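Local coordinates for putative polyketide cyclase (PDB 3F8H), which is of unknown function but, as a SnoaL-like protein, probably binds a small hydrophobic molecule in the pocket of its cone-shaped fold, at residues 24-28 and 92-96; 28-32 and 75-81; 37-41 and 60-64. All coordinates share one frame; numbering follows the deposited sequence. Where two conformers were deposited one is given.

Interaction 1 of 3, residues 24-28 and 92-96. With MPD ((4S)-2-methyl-2,4-pentanediol), chain D.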
ATOM      1  N   ILE A  24     -15.783   1.823   3.558  1.00 38.06           N
ATOM      2  CA  ILE A  24     -14.718   1.734   2.557  1.00 37.26           C
ATOM      3  C   ILE A  24     -15.317   1.335   1.193  1.00 38.48           C
ATOM      4  O   ILE A  24     -15.010   1.928   0.149  1.00 39.29           O
ATOM      5  CB  ILE A  24     -13.559   0.827   2.969  1.00 39.73           C
ATOM      6  CG1 ILE A  24     -12.987   1.291   4.300  1.00 39.36           C
ATOM      7  CG2 ILE A  24     -12.426   0.796   1.853  1.00 35.48           C
ATOM      8  CD1 ILE A  24     -12.579   2.758   4.352  1.00 36.91           C
ATOM      9  N   ALA A  25     -16.208   0.356   1.229  1.00 39.04           N
ATOM     10  CA  ALA A  25     -16.919  -0.110   0.035  1.00 38.93           C
ATOM     11  C   ALA A  25     -17.744   1.035  -0.571  1.00 39.73           C
ATOM     12  O   ALA A  25     -17.726   1.266  -1.770  1.00 40.17           O
ATOM     13  CB  ALA A  25     -17.854  -1.307   0.360  1.00 37.65           C
ATOM     14  N   ARG A  26     -18.429   1.780   0.277  1.00 40.28           N
ATOM     15  CA  ARG A  26     -19.250   2.893  -0.207  0.50 40.40           C
ATOM     16  C   ARG A  26     -18.386   3.948  -0.876  1.00 40.73           C
ATOM     17  O   ARG A  26     -18.730   4.469  -1.939  1.00 40.09           O
ATOM     18  CB  ARG A  26     -20.102   3.511   0.898  0.50 41.21           C
ATOM     19  CG  ARG A  26     -21.265   2.615   1.281  0.50 44.16           C
ATOM     20  CD  ARG A  26     -22.272   3.335   2.157  0.50 48.30           C
ATOM     21  NE  ARG A  26     -21.720   3.598   3.470  0.50 47.03           N
ATOM     22  CZ  ARG A  26     -21.357   4.792   3.906  0.50 45.35           C
ATOM     23  NH1 ARG A  26     -21.547   5.873   3.158  0.50 40.76           N
ATOM     24  NH2 ARG A  26     -20.878   4.889   5.115  0.50 44.37           N
ATOM     25  N   TYR A  27     -17.241   4.188  -0.268  1.00 39.84           N
ATOM     26  CA  TYR A  27     -16.292   5.162  -0.747  1.00 39.32           C
ATOM     27  C   TYR A  27     -15.809   4.829  -2.154  1.00 41.01           C
ATOM     28  O   TYR A  27     -15.812   5.672  -3.055  1.00 40.70           O
ATOM     29  CB  TYR A  27     -15.121   5.281   0.219  1.00 38.52           C
ATOM     30  CG  TYR A  27     -13.965   6.107  -0.243  1.00 43.56           C
ATOM     31  CD1 TYR A  27     -13.950   7.477  -0.048  1.00 44.70           C
ATOM     32  CD2 TYR A  27     -12.839   5.511  -0.844  1.00 45.27           C
ATOM     33  CE1 TYR A  27     -12.862   8.236  -0.429  1.00 43.98           C
ATOM     34  CE2 TYR A  27     -11.770   6.262  -1.265  1.00 42.12           C
ATOM     35  CZ  TYR A  27     -11.769   7.638  -1.041  1.00 50.30           C
ATOM     36  OH  TYR A  27     -10.710   8.445  -1.440  1.00 45.35           O
ATOM     37  N   PHE A  28     -15.418   3.583  -2.350  1.00 41.28           N
ATOM     38  CA  PHE A  28     -14.924   3.157  -3.670  1.00 41.06           C
ATOM     39  C   PHE A  28     -16.015   3.008  -4.695  1.00 41.22           C
ATOM     40  O   PHE A  28     -15.797   3.255  -5.876  1.00 41.50           O
ATOM     41  CB  PHE A  28     -14.123   1.888  -3.569  1.00 41.40           C
ATOM     42  CG  PHE A  28     -12.759   2.098  -2.963  1.00 40.31           C
ATOM     43  CD1 PHE A  28     -11.865   2.985  -3.528  1.00 42.39           C
ATOM     44  CD2 PHE A  28     -12.357   1.378  -1.866  1.00 42.05           C
ATOM     45  CE1 PHE A  28     -10.584   3.162  -2.999  1.00 39.45           C
ATOM     46  CE2 PHE A  28     -11.075   1.569  -1.338  1.00 42.58           C
ATOM     47  CZ  PHE A  28     -10.211   2.464  -1.909  1.00 39.78           C
ATOM     48  N   ALA A  92      -8.609   0.081   8.241  1.00 39.70           N
ATOM     49  CA  ALA A  92      -8.944  -0.706   7.048  1.00 39.25           C
ATOM     50  C   ALA A  92      -7.905  -0.538   5.952  1.00 38.22           C
ATOM     51  O   ALA A  92      -7.087   0.363   5.993  1.00 38.32           O
ATOM     52  CB  ALA A  92     -10.346  -0.338   6.499  1.00 39.39           C
ATOM     53  N   ALA A  93      -7.947  -1.480   5.024  1.00 38.25           N
ATOM     54  CA  ALA A  93      -7.050  -1.558   3.885  1.00 40.92           C
ATOM     55  C   ALA A  93      -7.807  -2.064   2.686  1.00 41.86           C
ATOM     56  O   ALA A  93      -8.795  -2.726   2.812  1.00 40.62           O
ATOM     57  CB  ALA A  93      -5.857  -2.469   4.163  1.00 40.98           C
ATOM     58  N   ALA A  94      -7.351  -1.670   1.511  1.00 42.81           N
ATOM     59  CA  ALA A  94      -7.973  -2.161   0.298  1.00 43.38           C
ATOM     60  C   ALA A  94      -6.935  -2.313  -0.769  1.00 41.97           C
ATOM     61  O   ALA A  94      -6.051  -1.469  -0.920  1.00 40.42           O
ATOM     62  CB  ALA A  94      -9.069  -1.202  -0.159  1.00 44.11           C
ATOM     63  N   GLU A  95      -7.057  -3.407  -1.499  1.00 39.85           N
ATOM     64  CA  GLU A  95      -6.184  -3.680  -2.644  1.00 38.59           C
ATOM     65  C   GLU A  95      -7.072  -3.844  -3.868  1.00 39.29           C
ATOM     66  O   GLU A  95      -8.152  -4.461  -3.822  1.00 38.57           O
ATOM     67  CB  GLU A  95      -5.326  -4.922  -2.435  1.00 39.13           C
ATOM     68  CG  GLU A  95      -4.164  -4.901  -3.410  1.00 43.46           C
ATOM     69  CD  GLU A  95      -3.227  -6.091  -3.308  1.00 44.22           C
ATOM     70  OE1 GLU A  95      -3.597  -7.164  -2.771  1.00 42.67           O
ATOM     71  OE2 GLU A  95      -2.109  -5.941  -3.790  1.00 46.12           O
ATOM     72  N   TYR A  96      -6.645  -3.260  -4.972  1.00 38.21           N
ATOM     73  CA  TYR A  96      -7.486  -3.256  -6.170  1.00 38.75           C
ATOM     74  C   TYR A  96      -6.667  -2.923  -7.411  1.00 39.43           C
ATOM     75  O   TYR A  96      -5.484  -2.591  -7.337  1.00 39.34           O
ATOM     76  CB  TYR A  96      -8.641  -2.254  -5.993  1.00 37.02           C
ATOM     77  CG  TYR A  96      -8.177  -0.903  -5.472  1.00 40.69           C
ATOM     78  CD1 TYR A  96      -8.063  -0.688  -4.129  1.00 38.94           C
ATOM     79  CD2 TYR A  96      -7.804   0.131  -6.336  1.00 39.61           C
ATOM     80  CE1 TYR A  96      -7.580   0.528  -3.628  1.00 44.07           C
ATOM     81  CE2 TYR A  96      -7.328   1.331  -5.858  1.00 42.21           C
ATOM     82  CZ  TYR A  96      -7.214   1.526  -4.492  1.00 44.20           C
ATOM     83  OH  TYR A  96      -6.742   2.722  -3.984  1.00 40.78           O
TER
HETATM   84  C1  MPD D 133      -9.252   5.190  -5.894  1.00 45.52           C
HETATM   85  C2  MPD D 133      -7.899   5.809  -5.608  1.00 39.58           C
HETATM   86  O2  MPD D 133      -7.460   5.336  -4.318  1.00 41.63           O
HETATM   87  CM  MPD D 133      -6.937   5.410  -6.707  1.00 40.17           C
HETATM   88  C3  MPD D 133      -7.971   7.316  -5.503  1.00 36.83           C
HETATM   89  C4  MPD D 133      -9.036   7.729  -4.472  1.00 38.64           C
HETATM   90  O4  MPD D 133      -8.592   7.553  -3.146  1.00 37.85           O
HETATM   91  C5  MPD D 133      -9.417   9.192  -4.656  1.00 38.94           C

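Interaction 2 of 3, residues 28-32 and 75-81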
ATOM      1  N   PHE A  28     -15.418   3.583  -2.350  1.00 41.28           N
ATOM      2  CA  PHE A  28     -14.924   3.157  -3.670  1.00 41.06           C
ATOM      3  C   PHE A  28     -16.015   3.008  -4.695  1.00 41.22           C
ATOM      4  O   PHE A  28     -15.797   3.255  -5.876  1.00 41.50           O
ATOM      5  CB  PHE A  28     -14.123   1.888  -3.569  1.00 41.40           C
ATOM      6  CG  PHE A  28     -12.759   2.098  -2.963  1.00 40.31           C
ATOM      7  CD1 PHE A  28     -11.865   2.985  -3.528  1.00 42.39           C
ATOM      8  CD2 PHE A  28     -12.357   1.378  -1.866  1.00 42.05           C
ATOM      9  CE1 PHE A  28     -10.584   3.162  -2.999  1.00 39.45           C
ATOM     10  CE2 PHE A  28     -11.075   1.569  -1.338  1.00 42.58           C
ATOM     11  CZ  PHE A  28     -10.211   2.464  -1.909  1.00 39.78           C
ATOM     12  N   ASP A  29     -17.185   2.585  -4.233  1.00 40.73           N
ATOM     13  CA  ASP A  29     -18.360   2.494  -5.101  1.00 41.17           C
ATOM     14  C   ASP A  29     -18.712   3.890  -5.619  1.00 40.14           C
ATOM     15  O   ASP A  29     -19.047   4.075  -6.794  1.00 39.16           O
ATOM     16  CB  ASP A  29     -19.593   1.914  -4.387  1.00 41.12           C
ATOM     17  CG  ASP A  29     -19.556   0.412  -4.268  1.00 47.64           C
ATOM     18  OD1 ASP A  29     -18.756  -0.229  -4.985  1.00 48.22           O
ATOM     19  OD2 ASP A  29     -20.355  -0.122  -3.462  1.00 55.57           O
ATOM     20  N   ALA A  30     -18.632   4.875  -4.740  1.00 38.25           N
ATOM     21  CA  ALA A  30     -18.945   6.284  -5.134  1.00 38.13           C
ATOM     22  C   ALA A  30     -17.918   6.756  -6.182  1.00 38.53           C
ATOM     23  O   ALA A  30     -18.248   7.351  -7.205  1.00 39.16           O
ATOM     24  CB  ALA A  30     -18.961   7.229  -3.898  1.00 37.99           C
ATOM     25  N   PHE A  31     -16.654   6.465  -5.911  1.00 40.91           N
ATOM     26  CA  PHE A  31     -15.553   6.761  -6.830  1.00 40.33           C
ATOM     27  C   PHE A  31     -15.847   6.233  -8.231  1.00 40.34           C
ATOM     28  O   PHE A  31     -15.769   6.951  -9.212  1.00 40.63           O
ATOM     29  CB  PHE A  31     -14.215   6.182  -6.302  1.00 41.72           C
ATOM     30  CG  PHE A  31     -13.030   6.444  -7.211  1.00 37.73           C
ATOM     31  CD1 PHE A  31     -12.744   5.584  -8.260  1.00 42.29           C
ATOM     32  CD2 PHE A  31     -12.211   7.557  -7.031  1.00 43.48           C
ATOM     33  CE1 PHE A  31     -11.672   5.822  -9.130  1.00 44.60           C
ATOM     34  CE2 PHE A  31     -11.140   7.797  -7.898  1.00 44.71           C
ATOM     35  CZ  PHE A  31     -10.876   6.925  -8.950  1.00 41.20           C
ATOM     36  N   ASN A  32     -16.196   4.957  -8.296  1.00 41.49           N
ATOM     37  CA  ASN A  32     -16.472   4.292  -9.550  1.00 40.79           C
ATOM     38  C   ASN A  32     -17.650   4.915 -10.296  1.00 42.30           C
ATOM     39  O   ASN A  32     -17.697   4.872 -11.522  1.00 41.73           O
ATOM     40  CB  ASN A  32     -16.747   2.794  -9.354  1.00 41.37           C
ATOM     41  CG  ASN A  32     -15.469   1.962  -9.356  1.00 41.47           C
ATOM     42  OD1 ASN A  32     -14.413   2.439  -9.803  1.00 43.53           O
ATOM     43  ND2 ASN A  32     -15.557   0.700  -8.892  1.00 43.84           N
ATOM     44  N   LYS A  75      -9.790   9.469 -15.933  1.00 43.95           N
ATOM     45  CA  LYS A  75     -11.037   8.700 -15.804  1.00 44.86           C
ATOM     46  C   LYS A  75     -10.621   7.277 -15.494  1.00 44.08           C
ATOM     47  O   LYS A  75      -9.947   6.645 -16.297  1.00 44.70           O
ATOM     48  CB  LYS A  75     -11.890   8.722 -17.058  1.00 46.30           C
ATOM     49  CG  LYS A  75     -13.172   7.873 -16.899  1.00 51.16           C
ATOM     50  CD  LYS A  75     -13.997   8.227 -15.596  1.00 60.41           C
ATOM     51  CE  LYS A  75     -15.246   7.296 -15.384  1.00 60.14           C
ATOM     52  NZ  LYS A  75     -16.093   7.569 -14.170  1.00 59.37           N
ATOM     53  N   GLU A  76     -11.063   6.782 -14.346  1.00 42.98           N
ATOM     54  CA  GLU A  76     -10.663   5.480 -13.863  1.00 45.10           C
ATOM     55  C   GLU A  76     -11.790   4.678 -13.273  1.00 45.11           C
ATOM     56  O   GLU A  76     -12.756   5.215 -12.737  1.00 44.65           O
ATOM     57  CB  GLU A  76      -9.637   5.634 -12.718  1.00 47.17           C
ATOM     58  CG  GLU A  76      -8.487   6.519 -13.005  1.00 52.92           C
ATOM     59  CD  GLU A  76      -7.454   6.547 -11.889  1.00 51.96           C
ATOM     60  OE1 GLU A  76      -7.814   6.423 -10.695  1.00 49.96           O
ATOM     61  OE2 GLU A  76      -6.266   6.732 -12.238  1.00 53.46           O
ATOM     62  N   GLU A  77     -11.640   3.369 -13.401  1.00 43.19           N
ATOM     63  CA  GLU A  77     -12.528   2.424 -12.741  1.00 44.44           C
ATOM     64  C   GLU A  77     -11.688   1.422 -11.941  1.00 43.35           C
ATOM     65  O   GLU A  77     -10.605   0.985 -12.342  1.00 43.99           O
ATOM     66  CB  GLU A  77     -13.462   1.736 -13.735  1.00 44.68           C
ATOM     67  CG  GLU A  77     -14.487   2.697 -14.359  1.00 54.39           C
ATOM     68  CD  GLU A  77     -15.490   3.233 -13.317  1.00 59.04           C
ATOM     69  OE1 GLU A  77     -15.867   2.450 -12.423  1.00 63.57           O
ATOM     70  OE2 GLU A  77     -15.927   4.404 -13.417  1.00 59.19           O
ATOM     71  N   LEU A  78     -12.197   1.071 -10.784  1.00 42.75           N
ATOM     72  CA  LEU A  78     -11.500   0.163  -9.895  1.00 42.80           C
ATOM     73  C   LEU A  78     -12.175  -1.194  -9.921  1.00 44.26           C
ATOM     74  O   LEU A  78     -13.408  -1.295  -9.815  1.00 46.40           O
ATOM     75  CB  LEU A  78     -11.513   0.718  -8.494  1.00 43.61           C
ATOM     76  CG  LEU A  78     -11.158   2.201  -8.290  1.00 46.03           C
ATOM     77  CD1 LEU A  78     -11.315   2.579  -6.784  1.00 45.57           C
ATOM     78  CD2 LEU A  78      -9.779   2.530  -8.791  1.00 40.29           C
ATOM     79  N   THR A  79     -11.357  -2.230 -10.090  1.00 41.90           N
ATOM     80  CA  THR A  79     -11.834  -3.609 -10.157  1.00 41.18           C
ATOM     81  C   THR A  79     -11.005  -4.488  -9.245  1.00 42.01           C
ATOM     82  O   THR A  79     -10.031  -4.023  -8.669  1.00 42.38           O
ATOM     83  CB  THR A  79     -11.743  -4.142 -11.583  1.00 42.97           C
ATOM     84  OG1 THR A  79     -10.391  -3.989 -12.079  1.00 42.33           O
ATOM     85  CG2 THR A  79     -12.719  -3.393 -12.499  1.00 40.08           C
ATOM     86  N   ASP A  80     -11.445  -5.731  -9.075  1.00 41.13           N
ATOM     87  CA  ASP A  80     -10.743  -6.726  -8.248  1.00 43.21           C
ATOM     88  C   ASP A  80     -10.505  -6.230  -6.827  1.00 43.52           C
ATOM     89  O   ASP A  80      -9.473  -6.437  -6.252  1.00 41.38           O
ATOM     90  CB  ASP A  80      -9.365  -7.000  -8.825  1.00 43.88           C
ATOM     91  CG  ASP A  80      -9.421  -7.446 -10.271  1.00 49.71           C
ATOM     92  OD1 ASP A  80     -10.287  -8.300 -10.609  1.00 50.68           O
ATOM     93  OD2 ASP A  80      -8.594  -6.919 -11.051  1.00 53.69           O
HETATM   94  N   MSE A  81     -11.506  -5.585  -6.288  1.00 43.89           N
HETATM   95  CA  MSE A  81     -11.407  -4.938  -4.985  1.00 44.53           C
HETATM   96  C   MSE A  81     -11.428  -5.964  -3.848  1.00 42.89           C
HETATM   97  O   MSE A  81     -12.305  -6.792  -3.795  1.00 41.96           O
HETATM   98  CB  MSE A  81     -12.593  -3.936  -4.903  1.00 46.08           C
HETATM   99  CG  MSE A  81     -12.919  -3.340  -3.574  1.00 52.11           C
HETATM  100 SE   MSE A  81     -11.629  -1.996  -3.162  0.75 51.52          SE
HETATM  101  CE  MSE A  81     -11.782  -0.855  -4.838  1.00 44.03           C
TER
HETATM  102  O   HOH W   1     -14.552   6.943 -11.809  1.00 38.01           O
HETATM  103  O   HOH W   2     -18.846   6.596 -13.986  1.00 68.95           O

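Interaction 3 of 3, residues 37-41 and 60-64. With CA (calcium ion), chain C.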
ATOM      1  N   ASP A  37     -19.868  13.304  -4.157  1.00 41.02           N
ATOM      2  CA  ASP A  37     -20.714  13.621  -2.999  1.00 41.72           C
ATOM      3  C   ASP A  37     -20.764  12.385  -2.111  1.00 41.73           C
ATOM      4  O   ASP A  37     -20.696  12.466  -0.894  1.00 39.72           O
ATOM      5  CB  ASP A  37     -22.118  13.994  -3.409  1.00 42.14           C
ATOM      6  CG  ASP A  37     -22.138  15.185  -4.332  1.00 44.27           C
ATOM      7  OD1 ASP A  37     -21.663  16.272  -3.899  1.00 42.74           O
ATOM      8  OD2 ASP A  37     -22.573  15.012  -5.489  1.00 43.80           O
ATOM      9  N   GLY A  38     -20.806  11.237  -2.764  1.00 41.33           N
ATOM     10  CA  GLY A  38     -20.847   9.976  -2.043  1.00 42.83           C
ATOM     11  C   GLY A  38     -19.546   9.711  -1.317  1.00 42.35           C
ATOM     12  O   GLY A  38     -19.529   9.172  -0.209  1.00 42.85           O
HETATM   13  N   MSE A  39     -18.442  10.116  -1.928  1.00 42.10           N
HETATM   14  CA  MSE A  39     -17.108   9.929  -1.303  1.00 42.37           C
HETATM   15  C   MSE A  39     -16.948  10.842  -0.113  1.00 42.90           C
HETATM   16  O   MSE A  39     -16.503  10.444   0.982  1.00 43.40           O
HETATM   17  CB  MSE A  39     -15.997  10.231  -2.304  1.00 41.48           C
HETATM   18  CG  MSE A  39     -15.977   9.284  -3.457  1.00 42.60           C
HETATM   19 SE   MSE A  39     -14.738   9.865  -4.893  0.75 48.24          SE
HETATM   20  CE  MSE A  39     -13.103   9.511  -3.955  1.00 44.33           C
ATOM     21  N   LEU A  40     -17.367  12.086  -0.311  1.00 40.07           N
ATOM     22  CA  LEU A  40     -17.224  13.095   0.730  1.00 41.10           C
ATOM     23  C   LEU A  40     -18.006  12.729   1.973  1.00 41.37           C
ATOM     24  O   LEU A  40     -17.580  12.984   3.116  1.00 41.59           O
ATOM     25  CB  LEU A  40     -17.650  14.485   0.212  1.00 41.89           C
ATOM     26  CG  LEU A  40     -16.663  15.099  -0.773  1.00 41.79           C
ATOM     27  CD1 LEU A  40     -17.332  16.227  -1.585  1.00 41.83           C
ATOM     28  CD2 LEU A  40     -15.404  15.556  -0.021  1.00 40.35           C
ATOM     29  N   ALA A  41     -19.138  12.107   1.722  1.00 39.44           N
ATOM     30  CA  ALA A  41     -20.053  11.685   2.778  1.00 41.73           C
ATOM     31  C   ALA A  41     -19.444  10.568   3.681  1.00 42.26           C
ATOM     32  O   ALA A  41     -19.873  10.325   4.815  1.00 40.61           O
ATOM     33  CB  ALA A  41     -21.423  11.224   2.153  1.00 42.11           C
ATOM     34  N   LYS A  60     -12.649  18.349   4.177  1.00 42.14           N
ATOM     35  CA  LYS A  60     -13.469  18.064   3.017  1.00 42.41           C
ATOM     36  C   LYS A  60     -13.357  19.071   1.898  1.00 42.13           C
ATOM     37  O   LYS A  60     -13.535  18.709   0.762  1.00 44.01           O
ATOM     38  CB  LYS A  60     -14.942  17.878   3.419  1.00 42.18           C
ATOM     39  CG  LYS A  60     -15.238  16.630   4.297  1.00 43.59           C
ATOM     40  CD  LYS A  60     -16.750  16.557   4.462  1.00 43.50           C
ATOM     41  CE  LYS A  60     -17.250  15.320   5.147  1.00 47.46           C
ATOM     42  NZ  LYS A  60     -18.718  15.403   5.224  1.00 45.67           N
ATOM     43  N   GLU A  61     -13.077  20.330   2.217  1.00 44.12           N
ATOM     44  CA  GLU A  61     -12.877  21.364   1.170  1.00 41.95           C
ATOM     45  C   GLU A  61     -11.683  21.022   0.301  1.00 43.07           C
ATOM     46  O   GLU A  61     -11.761  21.037  -0.947  1.00 42.07           O
ATOM     47  CB  GLU A  61     -12.766  22.758   1.754  1.00 41.57           C
ATOM     48  CG  GLU A  61     -14.087  23.195   2.397  1.00 46.19           C
ATOM     49  CD  GLU A  61     -13.973  24.556   3.076  1.00 51.05           C
ATOM     50  OE1 GLU A  61     -13.120  25.343   2.632  1.00 60.00           O
ATOM     51  OE2 GLU A  61     -14.738  24.841   4.034  1.00 62.50           O
ATOM     52  N   LYS A  62     -10.585  20.650   0.954  1.00 41.10           N
ATOM     53  CA  LYS A  62      -9.377  20.217   0.225  1.00 40.17           C
ATOM     54  C   LYS A  62      -9.647  18.939  -0.583  1.00 38.57           C
ATOM     55  O   LYS A  62      -9.195  18.774  -1.707  1.00 39.72           O
ATOM     56  CB  LYS A  62      -8.229  19.950   1.184  1.00 43.29           C
ATOM     57  CG  LYS A  62      -7.614  21.226   1.799  1.00 46.70           C
ATOM     58  CD  LYS A  62      -6.500  21.754   0.930  1.00 53.86           C
ATOM     59  CE  LYS A  62      -5.790  22.933   1.587  1.00 55.77           C
ATOM     60  NZ  LYS A  62      -6.783  24.034   1.867  1.00 56.25           N
ATOM     61  N   PHE A  63     -10.392  18.025   0.008  1.00 36.94           N
ATOM     62  CA  PHE A  63     -10.640  16.749  -0.647  1.00 37.52           C
ATOM     63  C   PHE A  63     -11.501  16.951  -1.896  1.00 37.79           C
ATOM     64  O   PHE A  63     -11.253  16.347  -2.923  1.00 37.49           O
ATOM     65  CB  PHE A  63     -11.267  15.717   0.300  1.00 36.36           C
ATOM     66  CG  PHE A  63     -11.130  14.296  -0.181  1.00 41.31           C
ATOM     67  CD1 PHE A  63     -12.112  13.711  -0.965  1.00 44.23           C
ATOM     68  CD2 PHE A  63     -10.035  13.542   0.181  1.00 45.21           C
ATOM     69  CE1 PHE A  63     -11.982  12.423  -1.418  1.00 44.38           C
ATOM     70  CE2 PHE A  63      -9.897  12.221  -0.274  1.00 50.08           C
ATOM     71  CZ  PHE A  63     -10.884  11.673  -1.072  1.00 47.51           C
ATOM     72  N   ALA A  64     -12.495  17.808  -1.786  1.00 37.21           N
ATOM     73  CA  ALA A  64     -13.364  18.102  -2.924  1.00 38.22           C
ATOM     74  C   ALA A  64     -12.558  18.723  -4.062  1.00 38.87           C
ATOM     75  O   ALA A  64     -12.734  18.353  -5.233  1.00 40.18           O
ATOM     76  CB  ALA A  64     -14.554  19.007  -2.504  1.00 37.27           C
TER
HETATM   77 CA    CA C 132     -23.209  13.158  -6.880  1.00 29.65          CA
HETATM   78  O   HOH W   3     -24.848  13.152  -5.243  1.00 31.97           O
HETATM   79  O   HOH W   4     -24.918  11.698  -7.548  1.00 42.57           O
HETATM   80  O   HOH W   5     -22.800  12.072  -8.869  1.00 34.51           O

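Interaction 1 of 3, residues 24-28 and 92-96
Phe-28 and Tyr-96 meet as two rings tilted against each other, planes 53° apart and centroids 5.0 Å apart, in neither a stack nor a T-shape. The side chains cross at about a right angle, and the closest approach is from CZ of Phe-28 to CE1 of Tyr-96, at 3.7 Å. With chi1 at 48°, Tyr-96 carries its CG between the backbone N and the carbonyl carbon; from there the ring reaches across to the Phe-28 ring. Earlier in the strand the partners are small. The methyl of Ala-94 sits 3.6 Å from CE2 of Phe-28, coming in obliquely to the ring, while CG1 of Ile-24 touches CB of Ala-92 at 3.8 Å. Alternation along the strand sends Ala-92, Ala-94 and Tyr-96 toward the helix, and the two small methyls probably let Ile-24 and Phe-28 come close to the strand.

At the polar end, a molecule of 2-methyl-2,4-pentanediol, probably from the crystallisation liquor, bridges the two tyrosines. Its O4 lies 2.9 Å from OH of Tyr-27, near that ring's plane, and its O2 lies 2.7 Å from OH of Tyr-96; both are hydrogen bonds in which either oxygen could donate. Methyl C1 of the diol rests at the edge of the Phe-28 ring, whose one face is covered by CD2 of Tyr-27. A lining of aromatic rings and hydroxyls is consistent with the interior pocket of SnoaL-like folds.

Helix 23-33 thus lies across the concave side of the sheet, its Ile-24 also reaching Phe-125 and Ile-132 on strands 115-128 and 131-139. Tyr-96 OH has a further hydrogen bond to Ser-123 OG, and on the other side of strand 91-102 Glu-95 forms salt bridges with Arg-91 and Arg-134 of the second subunit.

Interaction 2 of 3, residues 28-32 and 75-81
The C-terminal half of helix 23-33 packs against strand 74-85, an outermost strand of the curved sheet, and Asn-32 pins the two together. Its side-chain amide spans the backbone of Leu-78: OD1 accepts the N-H of Leu-78 at 2.8 Å, nearly straight (165°), while ND2 donates to Leu-78 O at 3.1 Å, on a lone pair in the carbonyl plane. This takes both polar groups of one edge-strand residue and fixes the amide's rotation. Replacing Asn-32 by alanine is likely to leave the N-H and C=O of Leu-78 without these mates and let the helix end drift from the strand. Glu-77 OE2 lies 2.6 Å from Asn-32 O, so the acid probably holds a proton between them.

This helix-over-sheet layer is the core of the SnoaL-like fold, and its apolar part lies beside the amide. The branched end of Leu-78 fits between two aromatic rings, CD1 lying 3.6 Å from CD1 of Phe-31 and against Phe-28. Bent at chi2 and chi3, the selenomethionine Met-81 lays CE over one face of Phe-28 in a CH-pi contact, 4.0 Å from the centroid, while SE lies obliquely at 4.3 Å, a Met-aromatic contact.

Glu-76 OE1 lies at the edge of the Phe-31 ring, its OE2 being hydrogen-bonded to Tyr-117. One water accepts from Lys-75 NZ within reach of Phe-31 O and Glu-76 O; another joins NZ to Asn-32 O.

Interaction 3 of 3, residues 37-41 and 60-64
Leu-40 swings its CG away from its own carbonyl carbon (chi1 -72°), and Phe-63 sets its ring anti to the backbone N (chi1 -161°), so that the two side chains slide past each other in opposite directions between helices 36-40 and 60-73. The leucine's branches divide the work: CD2 comes obliquely to the ring, 3.9 Å from CD1 of Phe-63, and CD1 meets the methyl of Ala-64 at 4.0 Å. Met-39, a selenomethionine bent at chi3, brings its CE to the edge of the same ring, 4.0 Å from CE1, crossing Phe-63 at about a right angle. The ring also has an edge-to-face partner in His-49, while Met-39 and Phe-63 both touch Tyr-27 of helix 23-33.

Beside this apolar patch, Lys-60 stretches its extended chain past the Leu-40 carbonyl, with CE 3.1 Å from Leu-40 O. Its NZ lies 3.4 Å from that oxygen, at an angle too poor for a hydrogen bond.

Asp-37, in the first turn of helix 36-40, gives OD2 to a calcium ion at 2.4 Å. Three waters and Asp-35 also bind the metal.

Chemically, the helices are joined by apolar contact, with the ammonium near the Leu-40 carbonyl as a probable electrostatic supplement; the calcium is held by Asp-35 and Asp-37 together with waters, and residues 60-64 take no part.

Overall arrangement
Helix 23-33 is the common element: interactions 1 and 2, centres 9 Å apart, share Phe-28 and reach the neighbouring strands 91-102 and 74-85 of one sheet. They touch directly where CB of Tyr-96 lies 3.6 Å from CE of Met-81. Interaction 3, about 16 Å from either centre, lies on another flank of the helix: CA of Phe-31 is 3.7 Å from SE of Met-39, and OH of Tyr-27 is 3.3 Å from CZ of Phe-63. Diols probably from the crystallisation liquor approach side chains of all three, Tyr-96, Leu-78 and Met-39 among them, and may mark a pocket between helices and sheet, while the calcium site lies on Asp-35 and Asp-37.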